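Local structure of putative eukaryotic translation initiation factor eIF-4E (Leishmania major, 5WB5) at residues T51-S54 and V55-F59; G83-M87 and W88-A92. The protein probably binds the 7-methylguanosine cap of messenger RNA, including the trypanosomatid cap 4, and takes part in translation initiation. All blocks are in the same frame, centred on the assembly; numbering follows the deposited sequence.

Contact 1: T51-S54 and V55-F59; sequences TVHS and VEEFF
Ser54 O accepts from Phe58 N at 2.9 Å, the bond that opens the helix beginning at Val55. Strand 51-54 enters this helix without a linker and the chain folds back sharply: the N-to-C directions of strand 51-54 and helix 55-59 differ by 141°, their axes 5.5 Å apart at closest approach. Ser54 is the N-cap. Ser54 OG, turned between backbone N and carbonyl carbon (chi1 63°), accepts a nearly straight bond from Glu57 N at 3.2 Å. Glu57 gives no return bond to Ser54 N, so this is no capping box. Its extended side chain instead reaches back along the strand, where Glu57 OE1 accepts from both His53 N at 2.6 Å and His53 ND1 at 2.9 Å. The backbone donor meets this oxygen nearly head-on along its C-O bond, while ND1 comes to the syn lone pair with OE1 close to the imidazole plane; ring and carboxylate are turned 52° against each other. The ND1 bond restrains the ring, while both donors together hold the oxygen and may help balance its charge. Nearer the helix, Val52 packs on its first turn, Val52 CG1 lying 3.7 Å from Glu57 O. Phe58 leads away to Leu142, Met143 and Val146 of helix 133-147, and Glu56 OE2 bonds His21 ND1. Another protein chain packs on Val55, Glu56 and Phe59, consistent with the dorsal surface where eIF4E proteins receive regulatory partners. The arrangement is a serine N-cap accompanied by a histidine-carboxylate hydrogen bond, joining an edge strand of the eIF4E sheet to a dorsal helix.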
# COMPACT_ATOMS: atom_id res chain seq x y z
N THR A 51 -1.02 4.29 -11.28
CA THR A 51 -0.25 5.34 -10.63
C THR A 51 -1.17 6.48 -10.23
O THR A 51 -2.05 6.88 -11.00
CB THR A 51 0.86 5.86 -11.56
OG1 THR A 51 1.73 4.78 -11.91
CG2 THR A 51 1.68 6.95 -10.87
N VAL A 52 -0.97 6.99 -9.02
CA VAL A 52 -1.78 8.06 -8.46
C VAL A 52 -0.89 9.26 -8.18
O VAL A 52 0.22 9.12 -7.66
CB VAL A 52 -2.49 7.60 -7.16
CG1 VAL A 52 -3.42 6.43 -7.45
CG2 VAL A 52 -1.48 7.23 -6.09
N HIS A 53 -1.39 10.44 -8.55
CA HIS A 53 -0.71 11.70 -8.31
C HIS A 53 -1.50 12.67 -7.45
O HIS A 53 -0.97 13.72 -7.08
CB HIS A 53 -0.37 12.39 -9.64
CG HIS A 53 0.19 11.47 -10.68
ND1 HIS A 53 -0.60 10.59 -11.39
CD2 HIS A 53 1.45 11.30 -11.13
CE1 HIS A 53 0.16 9.91 -12.23
NE2 HIS A 53 1.41 10.33 -12.10
N SER A 54 -2.76 12.36 -7.12
CA SER A 54 -3.61 13.25 -6.34
C SER A 54 -4.46 12.44 -5.38
O SER A 54 -4.62 11.23 -5.53
CB SER A 54 -4.51 14.09 -7.25
OG SER A 54 -5.40 13.26 -7.98
N VAL A 55 -5.01 13.14 -4.38
CA VAL A 55 -5.88 12.49 -3.40
C VAL A 55 -7.08 11.86 -4.09
O VAL A 55 -7.52 10.76 -3.73
CB VAL A 55 -6.32 13.51 -2.32
CG1 VAL A 55 -7.16 12.83 -1.26
CG2 VAL A 55 -5.11 14.18 -1.69
N GLU A 56 -7.62 12.54 -5.10
CA GLU A 56 -8.76 12.01 -5.83
C GLU A 56 -8.40 10.73 -6.56
O GLU A 56 -9.14 9.74 -6.50
CB GLU A 56 -9.29 13.06 -6.81
CG GLU A 56 -9.84 14.32 -6.16
CD GLU A 56 -8.76 15.32 -5.79
OE1 GLU A 56 -7.57 14.96 -5.83
OE2 GLU A 56 -9.10 16.48 -5.45
N GLU A 57 -7.28 10.73 -7.28
CA GLU A 57 -6.81 9.51 -7.93
C GLU A 57 -6.63 8.39 -6.91
O GLU A 57 -6.99 7.24 -7.17
CB GLU A 57 -5.50 9.77 -8.67
CG GLU A 57 -5.64 10.60 -9.93
CD GLU A 57 -4.41 10.52 -10.82
OE1 GLU A 57 -3.30 10.32 -10.29
OE2 GLU A 57 -4.57 10.64 -12.05
N PHE A 58 -6.07 8.72 -5.75
CA PHE A 58 -5.87 7.73 -4.71
C PHE A 58 -7.19 7.09 -4.30
O PHE A 58 -7.29 5.86 -4.19
CB PHE A 58 -5.18 8.37 -3.51
CG PHE A 58 -5.13 7.51 -2.29
CD1 PHE A 58 -4.21 6.49 -2.17
CD2 PHE A 58 -6.01 7.73 -1.24
CE1 PHE A 58 -4.17 5.70 -1.04
CE2 PHE A 58 -5.97 6.94 -0.11
CZ PHE A 58 -5.05 5.93 -0.01
N PHE A 59 -8.22 7.91 -4.07
CA PHE A 59 -9.49 7.35 -3.63
C PHE A 59 -10.20 6.59 -4.74
O PHE A 59 -10.94 5.64 -4.46
CB PHE A 59 -10.37 8.46 -3.06
CG PHE A 59 -10.02 8.82 -1.64
CD1 PHE A 59 -10.38 7.99 -0.59
CD2 PHE A 59 -9.30 9.97 -1.37
CE1 PHE A 59 -10.05 8.31 0.71
CE2 PHE A 59 -8.97 10.29 -0.07
CZ PHE A 59 -9.34 9.46 0.97

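Contact 2: G83-M87 and W88-A92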
# COMPACT_ATOMS: atom_id res chain seq x y z
N GLY A 83 8.78 5.26 -9.82
CA GLY A 83 10.18 5.04 -10.12
C GLY A 83 10.91 4.22 -9.09
O GLY A 83 12.14 4.26 -9.05
N VAL A 84 10.19 3.48 -8.25
CA VAL A 84 10.79 2.66 -7.21
C VAL A 84 10.10 1.30 -7.24
O VAL A 84 8.90 1.21 -6.92
CB VAL A 84 10.66 3.30 -5.82
CG1 VAL A 84 11.22 2.38 -4.74
CG2 VAL A 84 11.37 4.65 -5.79
N LYS A 85 10.83 0.26 -7.62
CA LYS A 85 10.26 -1.07 -7.66
C LYS A 85 10.20 -1.66 -6.25
O LYS A 85 11.04 -1.35 -5.40
CB LYS A 85 11.09 -1.98 -8.56
CG LYS A 85 11.21 -1.50 -10.00
CD LYS A 85 12.06 -2.45 -10.83
CE LYS A 85 12.22 -1.95 -12.26
NZ LYS A 85 13.10 -2.85 -13.07
N PRO A 86 9.20 -2.52 -5.97
CA PRO A 86 9.06 -3.15 -4.64
C PRO A 86 10.02 -4.32 -4.43
O PRO A 86 9.61 -5.42 -4.04
CB PRO A 86 7.60 -3.60 -4.64
CG PRO A 86 7.31 -3.91 -6.05
CD PRO A 86 8.10 -2.92 -6.87
N MET A 87 11.31 -4.08 -4.67
CA MET A 87 12.32 -5.13 -4.59
C MET A 87 13.60 -4.56 -3.99
O MET A 87 13.89 -3.37 -4.12
CB MET A 87 12.61 -5.72 -5.97
CG MET A 87 11.44 -6.48 -6.58
SD MET A 87 11.75 -7.01 -8.27
CE MET A 87 11.70 -5.45 -9.14
N TRP A 88 14.35 -5.43 -3.32
CA TRP A 88 15.61 -5.01 -2.71
C TRP A 88 16.60 -4.52 -3.77
O TRP A 88 17.35 -3.57 -3.53
CB TRP A 88 16.23 -6.16 -1.92
CG TRP A 88 17.71 -6.05 -1.76
CD1 TRP A 88 18.39 -5.20 -0.93
CD2 TRP A 88 18.71 -6.81 -2.45
NE1 TRP A 88 19.74 -5.38 -1.06
CE2 TRP A 88 19.97 -6.37 -1.98
CE3 TRP A 88 18.67 -7.82 -3.41
CZ2 TRP A 88 21.17 -6.90 -2.45
CZ3 TRP A 88 19.86 -8.35 -3.87
CH2 TRP A 88 21.09 -7.89 -3.39
N GLU A 89 16.59 -5.14 -4.95
CA GLU A 89 17.50 -4.73 -6.01
C GLU A 89 17.31 -3.27 -6.40
O GLU A 89 18.19 -2.69 -7.03
CB GLU A 89 17.32 -5.63 -7.24
CG GLU A 89 17.74 -7.08 -7.05
CD GLU A 89 16.69 -7.92 -6.36
OE1 GLU A 89 15.63 -7.37 -5.99
OE2 GLU A 89 16.91 -9.14 -6.19
N ASP A 90 16.18 -2.68 -6.03
CA ASP A 90 15.95 -1.27 -6.32
C ASP A 90 16.96 -0.42 -5.54
O ASP A 90 17.17 -0.66 -4.35
CB ASP A 90 14.52 -0.88 -5.94
CG ASP A 90 14.15 0.51 -6.42
OD1 ASP A 90 14.92 1.46 -6.16
OD2 ASP A 90 13.09 0.64 -7.06
N PRO A 91 17.60 0.56 -6.18
CA PRO A 91 18.53 1.42 -5.43
C PRO A 91 17.89 2.12 -4.24
O PRO A 91 18.59 2.48 -3.29
CB PRO A 91 19.01 2.43 -6.48
CG PRO A 91 18.81 1.75 -7.78
CD PRO A 91 17.59 0.89 -7.61
N ALA A 92 16.57 2.33 -4.28
CA ALA A 92 15.90 2.99 -3.17
C ALA A 92 15.80 2.09 -1.95
O ALA A 92 15.74 2.58 -0.82
CB ALA A 92 14.50 3.44 -3.60
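The carboxylate of Asp90 spans two backbone N-H groups on different parts of the chain, that of Lys85 before the turn and that of Ala92 after it. Asp90 OD2 faces Lys85 N at 2.4 Å, a bent hydrogen bond whose very short length is doubtful at this resolution. Asp90 OD1 takes Ala92 N at 2.6 Å in a much straighter bond (168°), approached from its anti side and somewhat out of the carboxylate plane; this makes Asp90 the N-cap of the short helix 91-94. Both bonds depend on CG standing opposite the backbone N of Asp90 (chi1 -171°), which carries the carboxylate back to Val84 and Lys85 with OD2 and leaves OD1 turned to Ala92 N. Asp90 also closes a type I turn starting at Met87: Asp90 N donates to Met87 O at 3.1 Å, from well above the carbonyl plane (58°). The turn puts Trp88 and Glu89 at its two central positions. In eIF4E proteins the corresponding tryptophan stacks on the cap's 7-methylguanine and the glutamate binds the base edge, so these two probably serve cap recognition here, with Trp42, which touches Glu89 and Met87, the likely second stacking ring. Ahead of the turn, Pro86 centres an inverse gamma turn, and its ring packs against His78 and Phe80 of strand 75-81. The chain of Lys85 extends away to a salt bridge with Glu43. At the start of the loop, Val84 CG1 rests on Ala92 CB at 3.6 Å.

Contacts 1 and 2 follow in series along the chain, neither enclosing nor crossing the other. Contact 1 turns the edge strand 47-54 into helix 55-64. The chain then returns through strand 75-81, separated from that edge strand in the sheet by strand 22-32, and leaves it for the loop of contact 2, which closes on helix 91-94 before strand 97-104 rejoins the sheet nearer its other edge. The centres of contact 1 and contact 2 lie about 21 Å apart. Glu82 bridges this interval: it meets Thr51 and His53 and directly precedes Gly83. Contact 1 ties the edge strand to a helix on the dorsal side, contact 2 a loop after strand 75-81 to the short helix 91-94.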